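Side-chain contacts in actin-related protein 8 (Homo sapiens, PDB 4FO0), which binds ATP but has only weak ATPase activity, cannot polymerise, and serves the INO80 chromatin-remodelling complex in transcription, DNA replication and probably DNA repair: residues I18-H21 with T26-I29; P102-S107 with S327-H332; T126-S129 with Y134-G137; R299-T304 with L310-L315; R523-M528 with E537-I542. All coordinates share one frame; numbering follows the deposited sequence.

Contact 1: I18-H21 with T26-I29; sequences IVIH and TLRI. With ATP (adenosine-5'-triphosphate), chain C.
His21 and Arg28 face each other as a hydrogen-bonded antiparallel pair: His21 N donates to Arg28 O at 2.8 Å, as does Arg28 N to His21 O. On the opposite face, the side chains of Ile20 and Ile29, the adjoining non-hydrogen-bonded pair, lie side by side, Ile20 CG1 4.0 Å from Ile29 CD1, while Leu27 CD1 reaches back over Ile20 CG2. The ring of His21 extends past the pair to Glu235, to whose OE2 its NE2 is hydrogen-bonded, and a magnesium ion lies about 4 Å from its nearest side-chain atom. A water held by His21 O, Thr26 O and Arg28 NE sits over the imidazole. Bent at chi3 (-87°), Arg28 carries its guanidinium over the methyl CG2 of Thr26 and sends NH2 to ATP O1A, a bond modelled doubtfully short. Thr26 N binds ATP O1B at 3.0 Å. This hairpin of the actin fold, whose turn holds the ATP-binding Ser24 and Thr25, therefore offers both a backbone amide and a cationic side chain to the phosphates.

Contact 2: P102-S107 with S327-H332; sequences PEQARS and SGLQDH
Ala105 CB of helix 102-109 meets Leu329 CD2 at 3.8 Å, the close part of a small contact that buries 102 Å² in all. Leu329 alone speaks for the segment 327-332. Its CG stands beside the backbone N and opposite the carbonyl carbon (chi1 -83°), a posture that sends the forked end out to the helix, one methyl for each of two neighbouring residues. Ala105 is buried, also touching Ala294, and Leu329 has further neighbours in Val100 and Arg349. The other branch serves the looser, wetter flank. There Leu329 CD1 comes only within 4.2 Å of Gln104 CG, the two side chains crossing at about a right angle. Gln104 is exposed, and its chain bends at chi2 (52°), carrying the amide off from the leucine after the aliphatic part has made its touch. Beyond Leu329 the chain becomes an edge of a three-stranded antiparallel sheet: Gln330 and His332 pair with strand 343-350, and Asp331 forms a salt bridge with Arg349. Helix 102-109 thus leans on the lead-in to an edge strand, in a region that probably corresponds to the subdomain 4 side of the actin fold.

Contact 3: T126-S129 with Y134-G137; sequences TNTS and YLVG
Rotation about CA-CB turns Thr126 and Leu135 into partners. In Thr126 (chi1 -60°) the methyl CG2 lies opposite the backbone N, which lets it project to the strand, and Leu135 (chi1 -71°) reaches out to it with CG placed opposite the carbonyl carbon. The two side chains meet tip to tip, Thr126 CG2 to Leu135 CD2 at 3.6 Å. The second methyl of the same leucine is taken by another threonine: Thr128 CG2 approaches Leu135 CD1 at 4.0 Å, its side chain running at about a right angle to that of Leu135. One forked side chain is thereby shared between two methyls that stand two residues apart in the extended piece of chain. Around this trio, Tyr149 touches Leu135 and Thr128, while Tyr142 touches Thr126. Leu135 itself is set in place by backbone bonding to Ala45 of strand 38-47. The hydroxyls follow a different course, that of Thr126 bonding to Glu139 O and that of Thr128 to Asp147. Each threonine is accordingly split in its chemistry: the methyls pack on the strand while both hydroxyls are hydrogen-bonded to other parts of the chain.

Contact 4: R299-T304 with L310-L315; sequences RECQLT and LLLQHL. With ATP (adenosine-5'-triphosphate), chain C.
Leu312, Cys301 and Leu303 meet without any flat group of their own, and the aromatic ring in their company belongs to Tyr288 of helix 280-293, whose side chain touches all three. Across the contact Leu312 is the helix residue that does the work. Its methyl CD1 is met by Leu303 CD2 at 3.4 Å, the two leucines crossing at about a right angle, while Cys301 SG stands 4.1 Å from both CD1 and CD2, spanning the fork. The thiol gets there because SG swings opposite the backbone N of Cys301 (chi1 -160°), off the loop and in to the helix. The backbones stay well apart, 8.7 Å between the CA atoms of Leu303 and Leu312. A polar tie supplements the apolar one: Gln302 N is hydrogen-bonded to Asp308 OD2, near the start of helix 306-319. Leu312, on one flank of the helix, thus packs against the sulfur of Cys301 and a methyl of Leu303 in the preceding loop, while the neighbouring Gln313 belongs to the ATP pocket.

Contact 5: R523-M528 with E537-I542; sequences RILNKM and ENVDVI
Val539 is the bump of this contact, and Ile524, Leu525 and Met528 of the helix end form the hollow that receives it. Its two methyls part company on entering. CG1 turns to Ile524, whose CG2 lies 3.9 Å from Val539 CG1 with the side chains crossing at roughly a right angle. CG2 meets both of the others: Leu525 CD2 is 3.4 Å from Val539 CG2, and Met528 SD comes to 3.5 Å of the same methyl. Both longer side chains run past the valine in the opposite direction rather than meeting it end on. Met528 owes its position to a chi1 of 65°, which puts CG between the backbone N and the carbonyl carbon, and a bend at chi3 then turns its terminal methyl. The residues that build the hollow lie at positions 524, 525 and 528, the familiar spacing of one face of a helix, although Met528 is already the first to leave helical geometry. Ile504 of strand 503-507 touches both Ile524 and Val539, Leu485 of helix 480-489 backs Met528, and Arg533 of helix 530-535 lies against Leu525 and Met528. The parallel neighbours 503-507 and 540-542 are joined through helices 516-527 and 530-535, a beta-alpha-beta crossover, and Val539 packs the first of these helices against the segment that carries 540-542, one of the two outermost strands of its sheet.

How the contacts relate
Two of the five contacts border the nucleotide. Contact 1 holds the phosphates through Thr26 and Arg28, and contact 4 places Gln313 in the same pocket; their centres are 27 Å apart, their nearest atoms about 7 Å. Contact 3 reaches the same sheet as contact 1, since strand 38-47 pairs with both 26-31 and 134-136. Contact 2 closes a long loop in which contacts 3 and 4 are nested; helix 306-319 of contact 4 is followed by strand 330-336 of contact 2, with centres 19 Å apart. Contact 5, its centre 32 Å from that of contact 1 and the nearest atoms about 15 Å apart, belongs to the sheet that carries the ATP-binding Asp252 and Val253.

Contact 1: I18-H21 with T26-I29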
# COMPACT_ATOMS: atom_id res chain seq x y z
N ILE A 18 3.30 18.81 -10.98
CA ILE A 18 2.47 17.94 -10.14
C ILE A 18 3.07 16.54 -10.02
O ILE A 18 3.37 15.89 -11.03
CB ILE A 18 1.06 17.77 -10.68
CG1 ILE A 18 0.34 19.12 -10.76
CG2 ILE A 18 0.27 16.84 -9.78
CD1 ILE A 18 0.18 19.77 -9.43
N VAL A 19 3.27 16.08 -8.79
CA VAL A 19 3.82 14.74 -8.56
C VAL A 19 2.71 13.77 -8.16
O VAL A 19 1.96 14.01 -7.21
CB VAL A 19 4.94 14.75 -7.52
CG1 VAL A 19 5.42 13.34 -7.22
CG2 VAL A 19 6.09 15.61 -8.02
N ILE A 20 2.59 12.69 -8.92
CA ILE A 20 1.48 11.76 -8.75
C ILE A 20 1.91 10.33 -8.41
O ILE A 20 2.58 9.66 -9.21
CB ILE A 20 0.59 11.72 -9.98
CG1 ILE A 20 0.21 13.15 -10.38
CG2 ILE A 20 -0.65 10.86 -9.72
CD1 ILE A 20 -0.56 13.23 -11.68
N HIS A 21 1.53 9.89 -7.22
CA HIS A 21 1.85 8.54 -6.79
C HIS A 21 0.58 7.77 -6.48
O HIS A 21 0.04 7.86 -5.38
CB HIS A 21 2.72 8.56 -5.56
CG HIS A 21 3.28 7.22 -5.20
ND1 HIS A 21 3.89 6.96 -3.99
CD2 HIS A 21 3.31 6.06 -5.89
CE1 HIS A 21 4.28 5.70 -3.96
NE2 HIS A 21 3.94 5.13 -5.10
N THR A 26 -4.51 4.31 -1.64
CA THR A 26 -4.33 5.75 -1.49
C THR A 26 -3.60 6.39 -2.65
O THR A 26 -2.52 5.94 -3.03
CB THR A 26 -3.56 6.10 -0.21
OG1 THR A 26 -4.25 5.55 0.92
CG2 THR A 26 -3.45 7.61 -0.05
N LEU A 27 -4.21 7.42 -3.23
CA LEU A 27 -3.52 8.30 -4.15
C LEU A 27 -2.74 9.37 -3.37
O LEU A 27 -3.25 9.99 -2.44
CB LEU A 27 -4.52 8.96 -5.10
CG LEU A 27 -3.95 10.14 -5.90
CD1 LEU A 27 -2.83 9.71 -6.85
CD2 LEU A 27 -5.06 10.84 -6.66
N ARG A 28 -1.48 9.56 -3.71
CA ARG A 28 -0.73 10.64 -3.10
C ARG A 28 -0.35 11.62 -4.19
O ARG A 28 0.29 11.27 -5.19
CB ARG A 28 0.48 10.11 -2.30
CG ARG A 28 0.04 9.74 -0.88
CD ARG A 28 0.98 8.82 -0.15
NE ARG A 28 0.70 7.41 -0.43
CZ ARG A 28 0.13 6.55 0.42
NH1 ARG A 28 -0.24 6.93 1.64
NH2 ARG A 28 -0.05 5.30 0.04
N ILE A 29 -0.82 12.85 -4.04
CA ILE A 29 -0.69 13.82 -5.12
C ILE A 29 -0.44 15.23 -4.58
O ILE A 29 -0.98 15.61 -3.53
CB ILE A 29 -1.95 13.78 -6.02
CG1 ILE A 29 -1.80 14.72 -7.21
CG2 ILE A 29 -3.21 14.12 -5.22
CD1 ILE A 29 -2.85 14.49 -8.27
PG ATP C . -0.26 -0.60 -2.75
O1G ATP C . 1.13 -0.04 -2.59
O2G ATP C . -0.93 -0.30 -4.07
O3G ATP C . -0.43 -2.04 -2.30
PB ATP C . -0.97 1.76 -1.21
O1B ATP C . -2.39 2.27 -1.15
O2B ATP C . 0.16 2.51 -1.89
O3B ATP C . -1.12 0.23 -1.69
PA ATP C . 0.09 2.42 1.36
O1A ATP C . -0.86 3.59 1.48
O2A ATP C . 1.57 2.62 1.13
O3A ATP C . -0.53 1.40 0.29
O5' ATP C . -0.08 1.55 2.68
C5' ATP C . -1.40 1.22 3.08
C4' ATP C . -1.32 0.17 4.16
O4' ATP C . -0.56 0.72 5.23
C3' ATP C . -2.68 -0.19 4.74
O3' ATP C . -2.82 -1.61 4.79
C2' ATP C . -2.65 0.38 6.14
O2' ATP C . -3.41 -0.38 7.06
C1' ATP C . -1.18 0.30 6.44
N9 ATP C . -0.84 1.13 7.60
C8 ATP C . -0.92 2.47 7.68
N7 ATP C . -0.54 2.90 8.90
C5 ATP C . -0.20 1.83 9.62
C6 ATP C . 0.28 1.59 10.99
N6 ATP C . 0.48 2.64 11.83
N1 ATP C . 0.51 0.30 11.36
C2 ATP C . 0.31 -0.74 10.52
N3 ATP C . -0.14 -0.58 9.26
C4 ATP C . -0.40 0.65 8.76
O HOH W 1 0.37 6.00 -3.07

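Contact 2: P102-S107 with S327-H332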
# COMPACT_ATOMS: atom_id res chain seq x y z
N PRO A 102 -6.42 -18.31 22.97
CA PRO A 102 -7.62 -17.71 22.37
C PRO A 102 -8.89 -18.03 23.17
O PRO A 102 -9.73 -17.16 23.35
CB PRO A 102 -7.68 -18.38 20.99
CG PRO A 102 -6.25 -18.73 20.68
CD PRO A 102 -5.58 -19.02 21.99
N GLU A 103 -9.03 -19.27 23.65
CA GLU A 103 -10.22 -19.64 24.40
C GLU A 103 -10.31 -18.91 25.73
O GLU A 103 -11.39 -18.49 26.14
CB GLU A 103 -10.30 -21.15 24.58
CG GLU A 103 -10.41 -21.91 23.26
CD GLU A 103 -10.48 -23.43 23.44
OE1 GLU A 103 -10.19 -23.91 24.56
OE2 GLU A 103 -10.83 -24.13 22.46
N GLN A 104 -9.19 -18.75 26.40
CA GLN A 104 -9.17 -17.98 27.64
C GLN A 104 -9.73 -16.57 27.40
O GLN A 104 -10.52 -16.06 28.21
CB GLN A 104 -7.75 -17.91 28.21
CG GLN A 104 -7.71 -17.62 29.70
CD GLN A 104 -8.60 -18.56 30.50
OE1 GLN A 104 -8.96 -19.64 30.02
NE2 GLN A 104 -8.97 -18.15 31.71
N ALA A 105 -9.34 -15.95 26.30
CA ALA A 105 -9.83 -14.63 25.92
C ALA A 105 -11.32 -14.67 25.57
O ALA A 105 -12.10 -13.85 26.04
CB ALA A 105 -9.03 -14.07 24.76
N ARG A 106 -11.71 -15.63 24.74
CA ARG A 106 -13.10 -15.75 24.34
C ARG A 106 -14.03 -15.76 25.56
O ARG A 106 -15.07 -15.09 25.55
CB ARG A 106 -13.31 -16.99 23.46
CG ARG A 106 -14.63 -17.02 22.69
CD ARG A 106 -14.60 -18.00 21.50
NE ARG A 106 -14.12 -19.34 21.85
CZ ARG A 106 -13.00 -19.90 21.39
NH1 ARG A 106 -12.21 -19.25 20.54
NH2 ARG A 106 -12.67 -21.13 21.78
N SER A 107 -13.65 -16.47 26.62
CA SER A 107 -14.47 -16.56 27.82
C SER A 107 -14.78 -15.20 28.42
O SER A 107 -15.94 -14.87 28.68
CB SER A 107 -13.80 -17.42 28.88
OG SER A 107 -13.94 -18.79 28.55
N SER A 327 3.72 -9.37 25.57
CA SER A 327 3.15 -10.71 25.63
C SER A 327 2.08 -10.80 26.69
O SER A 327 1.86 -9.85 27.44
CB SER A 327 4.25 -11.73 25.94
OG SER A 327 4.79 -11.52 27.24
N GLY A 328 1.40 -11.94 26.73
CA GLY A 328 0.30 -12.13 27.66
C GLY A 328 -1.03 -11.64 27.12
O GLY A 328 -1.14 -11.18 25.99
N LEU A 329 -2.07 -11.78 27.94
CA LEU A 329 -3.36 -11.21 27.62
C LEU A 329 -3.37 -9.75 28.08
O LEU A 329 -2.94 -9.46 29.19
CB LEU A 329 -4.48 -12.01 28.29
CG LEU A 329 -4.93 -13.26 27.54
CD1 LEU A 329 -5.69 -14.17 28.46
CD2 LEU A 329 -5.80 -12.90 26.34
N GLN A 330 -3.82 -8.85 27.22
CA GLN A 330 -3.92 -7.43 27.58
C GLN A 330 -5.35 -6.95 27.45
O GLN A 330 -6.12 -7.42 26.60
CB GLN A 330 -3.03 -6.56 26.70
CG GLN A 330 -1.78 -6.03 27.37
CD GLN A 330 -0.62 -7.02 27.29
OE1 GLN A 330 0.14 -7.02 26.33
NE2 GLN A 330 -0.49 -7.88 28.31
N ASP A 331 -5.70 -6.00 28.29
CA ASP A 331 -7.01 -5.38 28.21
C ASP A 331 -6.95 -4.17 27.30
O ASP A 331 -6.12 -3.28 27.49
CB ASP A 331 -7.54 -5.05 29.59
CG ASP A 331 -8.06 -6.28 30.32
OD1 ASP A 331 -8.74 -7.10 29.67
OD2 ASP A 331 -7.78 -6.43 31.52
N HIS A 332 -7.80 -4.18 26.28
CA HIS A 332 -7.86 -3.11 25.29
C HIS A 332 -9.27 -2.56 25.14
O HIS A 332 -10.26 -3.19 25.54
CB HIS A 332 -7.40 -3.62 23.92
CG HIS A 332 -6.00 -4.15 23.90
ND1 HIS A 332 -4.90 -3.32 23.86
CD2 HIS A 332 -5.52 -5.42 23.91
CE1 HIS A 332 -3.80 -4.06 23.84
NE2 HIS A 332 -4.15 -5.33 23.87

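Contact 3: T126-S129 with Y134-G137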
# COMPACT_ATOMS: atom_id res chain seq x y z
N THR A 126 -22.46 10.20 3.30
CA THR A 126 -22.36 11.25 2.30
C THR A 126 -23.76 11.62 1.77
O THR A 126 -24.56 10.75 1.45
CB THR A 126 -21.52 10.77 1.13
OG1 THR A 126 -20.22 10.44 1.60
CG2 THR A 126 -21.44 11.83 0.03
N ASN A 127 -24.05 12.91 1.68
CA ASN A 127 -25.35 13.29 1.15
C ASN A 127 -25.42 13.17 -0.36
O ASN A 127 -24.61 13.75 -1.09
CB ASN A 127 -25.77 14.68 1.60
CG ASN A 127 -27.13 15.06 1.06
OD1 ASN A 127 -28.16 14.55 1.52
ND2 ASN A 127 -27.15 15.92 0.06
N THR A 128 -26.41 12.43 -0.83
CA THR A 128 -26.60 12.22 -2.25
C THR A 128 -28.00 12.66 -2.69
O THR A 128 -28.52 12.18 -3.70
CB THR A 128 -26.39 10.74 -2.61
OG1 THR A 128 -27.50 9.97 -2.10
CG2 THR A 128 -25.10 10.21 -2.01
N SER A 129 -28.60 13.56 -1.92
CA SER A 129 -29.94 14.07 -2.22
C SER A 129 -30.02 14.69 -3.62
O SER A 129 -30.99 14.48 -4.36
CB SER A 129 -30.37 15.09 -1.17
OG SER A 129 -30.64 14.46 0.07
N TYR A 134 -21.31 11.04 -9.55
CA TYR A 134 -20.26 10.32 -8.87
C TYR A 134 -19.75 11.00 -7.61
O TYR A 134 -20.02 12.18 -7.35
CB TYR A 134 -19.08 10.09 -9.81
CG TYR A 134 -18.40 11.36 -10.23
CD1 TYR A 134 -18.58 11.88 -11.50
CD2 TYR A 134 -17.59 12.06 -9.35
CE1 TYR A 134 -17.96 13.04 -11.90
CE2 TYR A 134 -16.97 13.24 -9.73
CZ TYR A 134 -17.16 13.72 -11.01
OH TYR A 134 -16.54 14.89 -11.40
N LEU A 135 -18.98 10.24 -6.84
CA LEU A 135 -18.37 10.74 -5.63
C LEU A 135 -16.96 10.21 -5.60
O LEU A 135 -16.68 9.14 -6.14
CB LEU A 135 -19.16 10.29 -4.40
CG LEU A 135 -20.50 11.03 -4.34
CD1 LEU A 135 -21.62 10.15 -3.89
CD2 LEU A 135 -20.37 12.23 -3.43
N VAL A 136 -16.07 10.96 -4.98
CA VAL A 136 -14.67 10.61 -5.00
C VAL A 136 -14.07 10.52 -3.61
O VAL A 136 -14.45 11.25 -2.71
CB VAL A 136 -13.88 11.62 -5.82
CG1 VAL A 136 -12.38 11.31 -5.76
CG2 VAL A 136 -14.36 11.59 -7.24
N GLY A 137 -13.13 9.60 -3.45
CA GLY A 137 -12.34 9.52 -2.23
C GLY A 137 -13.16 9.21 -1.00
O GLY A 137 -13.98 8.28 -0.98

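Contact 4: R299-T304 with L310-L315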
# COMPACT_ATOMS: atom_id res chain seq x y z
N ARG A 299 -19.96 -8.40 16.70
CA ARG A 299 -20.26 -9.63 16.06
C ARG A 299 -20.91 -9.48 14.73
O ARG A 299 -21.01 -10.42 14.01
CB ARG A 299 -21.15 -10.45 16.94
CG ARG A 299 -20.45 -11.11 18.08
CD ARG A 299 -21.13 -10.78 19.37
NE ARG A 299 -20.25 -10.94 20.52
CZ ARG A 299 -20.41 -10.31 21.68
NH1 ARG A 299 -21.41 -9.46 21.84
NH2 ARG A 299 -19.56 -10.51 22.67
N GLU A 300 -21.37 -8.31 14.37
CA GLU A 300 -22.01 -8.17 13.09
C GLU A 300 -21.15 -7.52 12.05
O GLU A 300 -21.64 -7.04 11.09
CB GLU A 300 -23.28 -7.38 13.24
CG GLU A 300 -23.23 -6.43 14.39
CD GLU A 300 -23.87 -7.01 15.61
OE1 GLU A 300 -23.27 -6.93 16.70
OE2 GLU A 300 -24.97 -7.55 15.43
N CYS A 301 -19.87 -7.54 12.28
CA CYS A 301 -18.87 -7.19 11.32
C CYS A 301 -18.91 -8.05 10.08
O CYS A 301 -19.17 -9.20 10.14
CB CYS A 301 -17.53 -7.32 11.99
SG CYS A 301 -16.15 -6.46 11.28
N GLN A 302 -18.62 -7.44 8.96
CA GLN A 302 -18.54 -8.13 7.67
C GLN A 302 -17.43 -7.54 6.81
O GLN A 302 -17.29 -6.32 6.73
CB GLN A 302 -19.82 -7.98 6.88
CG GLN A 302 -21.07 -8.35 7.61
CD GLN A 302 -22.29 -7.85 6.85
OE1 GLN A 302 -22.89 -8.59 6.08
NE2 GLN A 302 -22.64 -6.57 7.05
N LEU A 303 -16.67 -8.41 6.15
CA LEU A 303 -15.54 -7.97 5.33
C LEU A 303 -15.97 -7.27 4.03
O LEU A 303 -15.20 -6.52 3.43
CB LEU A 303 -14.62 -9.15 5.03
CG LEU A 303 -13.88 -9.67 6.27
CD1 LEU A 303 -13.22 -11.03 6.02
CD2 LEU A 303 -12.85 -8.65 6.73
N THR A 304 -17.21 -7.51 3.61
CA THR A 304 -17.76 -6.89 2.41
C THR A 304 -18.22 -5.46 2.67
O THR A 304 -18.65 -4.76 1.75
CB THR A 304 -19.00 -7.66 1.93
OG1 THR A 304 -19.92 -7.81 3.01
CG2 THR A 304 -18.60 -9.03 1.42
N LEU A 310 -12.77 -0.27 7.22
CA LEU A 310 -12.01 0.84 7.79
C LEU A 310 -11.70 0.56 9.26
O LEU A 310 -10.61 0.85 9.74
CB LEU A 310 -12.76 2.18 7.64
CG LEU A 310 -12.95 2.66 6.20
CD1 LEU A 310 -13.84 3.87 6.18
CD2 LEU A 310 -11.61 3.00 5.57
N LEU A 311 -12.67 -0.03 9.95
CA LEU A 311 -12.51 -0.42 11.34
C LEU A 311 -11.39 -1.45 11.52
O LEU A 311 -10.51 -1.28 12.36
CB LEU A 311 -13.81 -0.98 11.88
CG LEU A 311 -13.74 -1.45 13.34
CD1 LEU A 311 -13.49 -0.26 14.26
CD2 LEU A 311 -15.02 -2.18 13.71
N LEU A 312 -11.44 -2.51 10.73
CA LEU A 312 -10.43 -3.55 10.78
C LEU A 312 -9.04 -2.98 10.49
O LEU A 312 -8.10 -3.23 11.25
CB LEU A 312 -10.78 -4.71 9.84
CG LEU A 312 -12.13 -5.36 10.23
CD1 LEU A 312 -12.56 -6.47 9.26
CD2 LEU A 312 -12.09 -5.86 11.67
N GLN A 313 -8.91 -2.19 9.42
CA GLN A 313 -7.62 -1.55 9.17
C GLN A 313 -7.19 -0.81 10.42
O GLN A 313 -6.03 -0.90 10.83
CB GLN A 313 -7.68 -0.57 7.99
CG GLN A 313 -7.93 -1.21 6.67
CD GLN A 313 -6.70 -1.27 5.80
OE1 GLN A 313 -6.09 -2.34 5.62
NE2 GLN A 313 -6.32 -0.13 5.23
N HIS A 314 -8.13 -0.10 11.03
CA HIS A 314 -7.78 0.77 12.14
C HIS A 314 -7.32 -0.05 13.35
O HIS A 314 -6.32 0.27 13.98
CB HIS A 314 -8.94 1.68 12.53
CG HIS A 314 -8.71 2.43 13.80
ND1 HIS A 314 -7.75 3.41 13.92
CD2 HIS A 314 -9.29 2.31 15.02
CE1 HIS A 314 -7.75 3.88 15.16
NE2 HIS A 314 -8.67 3.22 15.85
N LEU A 315 -8.07 -1.11 13.64
CA LEU A 315 -7.74 -2.01 14.73
C LEU A 315 -6.35 -2.62 14.56
O LEU A 315 -5.54 -2.61 15.49
CB LEU A 315 -8.80 -3.11 14.86
CG LEU A 315 -10.15 -2.57 15.36
CD1 LEU A 315 -11.13 -3.69 15.65
CD2 LEU A 315 -9.97 -1.69 16.59
PG ATP C . -0.26 -0.60 -2.75
O1G ATP C . 1.13 -0.04 -2.59
O2G ATP C . -0.93 -0.30 -4.07
O3G ATP C . -0.43 -2.04 -2.30
PB ATP C . -0.97 1.76 -1.21
O1B ATP C . -2.39 2.27 -1.15
O2B ATP C . 0.16 2.51 -1.89
O3B ATP C . -1.12 0.23 -1.69
PA ATP C . 0.09 2.42 1.36
O1A ATP C . -0.86 3.59 1.48
O2A ATP C . 1.57 2.62 1.13
O3A ATP C . -0.53 1.40 0.29
O5' ATP C . -0.08 1.55 2.68
C5' ATP C . -1.40 1.22 3.08
C4' ATP C . -1.32 0.17 4.16
O4' ATP C . -0.56 0.72 5.23
C3' ATP C . -2.68 -0.19 4.74
O3' ATP C . -2.82 -1.61 4.79
C2' ATP C . -2.65 0.38 6.14
O2' ATP C . -3.41 -0.38 7.06
C1' ATP C . -1.18 0.30 6.44
N9 ATP C . -0.84 1.13 7.60
C8 ATP C . -0.92 2.47 7.68
N7 ATP C . -0.54 2.90 8.90
C5 ATP C . -0.20 1.83 9.62
C6 ATP C . 0.28 1.59 10.99
N6 ATP C . 0.48 2.64 11.83
N1 ATP C . 0.51 0.30 11.36
C2 ATP C . 0.31 -0.74 10.52
N3 ATP C . -0.14 -0.58 9.26
C4 ATP C . -0.40 0.65 8.76

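Contact 5: R523-M528 with E537-I542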
# COMPACT_ATOMS: atom_id res chain seq x y z
N ARG A 523 15.76 -11.15 11.49
CA ARG A 523 15.55 -12.30 10.61
C ARG A 523 16.58 -12.28 9.52
O ARG A 523 17.11 -13.33 9.15
CB ARG A 523 14.18 -12.27 9.93
CG ARG A 523 13.04 -11.98 10.84
CD ARG A 523 12.27 -13.22 11.16
NE ARG A 523 11.78 -13.94 9.98
CZ ARG A 523 11.12 -15.09 10.07
NH1 ARG A 523 10.89 -15.61 11.28
NH2 ARG A 523 10.69 -15.74 8.99
N ILE A 524 16.85 -11.10 8.99
CA ILE A 524 17.81 -11.01 7.89
C ILE A 524 19.18 -11.55 8.31
O ILE A 524 19.75 -12.38 7.60
CB ILE A 524 17.90 -9.59 7.30
CG1 ILE A 524 16.57 -9.22 6.65
CG2 ILE A 524 19.01 -9.52 6.25
CD1 ILE A 524 16.01 -10.29 5.71
N LEU A 525 19.68 -11.13 9.46
CA LEU A 525 20.94 -11.66 9.99
C LEU A 525 20.96 -13.17 9.99
O LEU A 525 21.85 -13.79 9.40
CB LEU A 525 21.18 -11.18 11.40
CG LEU A 525 21.72 -9.77 11.54
CD1 LEU A 525 22.41 -9.62 12.88
CD2 LEU A 525 22.66 -9.50 10.40
N ASN A 526 19.99 -13.76 10.67
CA ASN A 526 19.95 -15.21 10.83
C ASN A 526 19.76 -15.96 9.52
O ASN A 526 20.33 -17.03 9.33
CB ASN A 526 18.87 -15.62 11.82
CG ASN A 526 19.04 -14.95 13.17
OD1 ASN A 526 20.15 -14.60 13.58
ND2 ASN A 526 17.93 -14.77 13.88
N LYS A 527 18.96 -15.39 8.62
CA LYS A 527 18.57 -16.05 7.38
C LYS A 527 19.57 -15.84 6.24
O LYS A 527 19.65 -16.65 5.33
CB LYS A 527 17.19 -15.56 6.91
CG LYS A 527 16.03 -16.47 7.26
CD LYS A 527 15.77 -16.49 8.75
CE LYS A 527 14.58 -17.36 9.09
NZ LYS A 527 14.23 -17.24 10.53
N MET A 528 20.31 -14.73 6.27
CA MET A 528 21.20 -14.41 5.16
C MET A 528 22.35 -15.40 5.10
O MET A 528 22.60 -16.11 6.07
CB MET A 528 21.75 -12.99 5.28
CG MET A 528 22.65 -12.78 6.48
SD MET A 528 23.29 -11.09 6.51
CE MET A 528 24.16 -11.10 4.95
N GLU A 537 29.94 -5.45 7.81
CA GLU A 537 30.06 -4.85 9.14
C GLU A 537 28.76 -4.79 9.94
O GLU A 537 28.74 -5.12 11.12
CB GLU A 537 30.66 -3.45 9.04
CG GLU A 537 30.67 -2.87 7.64
CD GLU A 537 30.53 -1.36 7.63
OE1 GLU A 537 31.13 -0.70 8.51
OE2 GLU A 537 29.81 -0.83 6.76
N ASN A 538 27.67 -4.38 9.29
CA ASN A 538 26.34 -4.67 9.81
C ASN A 538 25.26 -4.67 8.74
O ASN A 538 25.39 -4.03 7.71
CB ASN A 538 25.98 -3.69 10.93
CG ASN A 538 26.33 -2.26 10.58
OD1 ASN A 538 25.64 -1.61 9.79
ND2 ASN A 538 27.41 -1.75 11.17
N VAL A 539 24.17 -5.38 9.02
CA VAL A 539 22.98 -5.30 8.20
C VAL A 539 22.15 -4.15 8.75
O VAL A 539 21.83 -4.13 9.94
CB VAL A 539 22.18 -6.61 8.26
CG1 VAL A 539 20.77 -6.41 7.70
CG2 VAL A 539 22.91 -7.71 7.52
N ASP A 540 21.82 -3.19 7.91
CA ASP A 540 21.06 -2.04 8.37
C ASP A 540 19.67 -1.97 7.73
O ASP A 540 19.55 -1.82 6.51
CB ASP A 540 21.83 -0.74 8.13
CG ASP A 540 21.39 0.37 9.05
OD1 ASP A 540 20.94 0.06 10.18
OD2 ASP A 540 21.49 1.56 8.65
N VAL A 541 18.63 -2.10 8.55
CA VAL A 541 17.28 -1.92 8.07
C VAL A 541 16.79 -0.52 8.41
O VAL A 541 16.80 -0.11 9.57
CB VAL A 541 16.32 -2.97 8.64
CG1 VAL A 541 14.91 -2.68 8.20
CG2 VAL A 541 16.72 -4.35 8.15
N ILE A 542 16.38 0.23 7.38
CA ILE A 542 15.92 1.60 7.56
C ILE A 542 14.42 1.66 7.34
O ILE A 542 13.94 1.22 6.30
CB ILE A 542 16.61 2.57 6.56
CG1 ILE A 542 18.11 2.63 6.82
CG2 ILE A 542 15.99 3.95 6.61
CD1 ILE A 542 18.85 1.48 6.14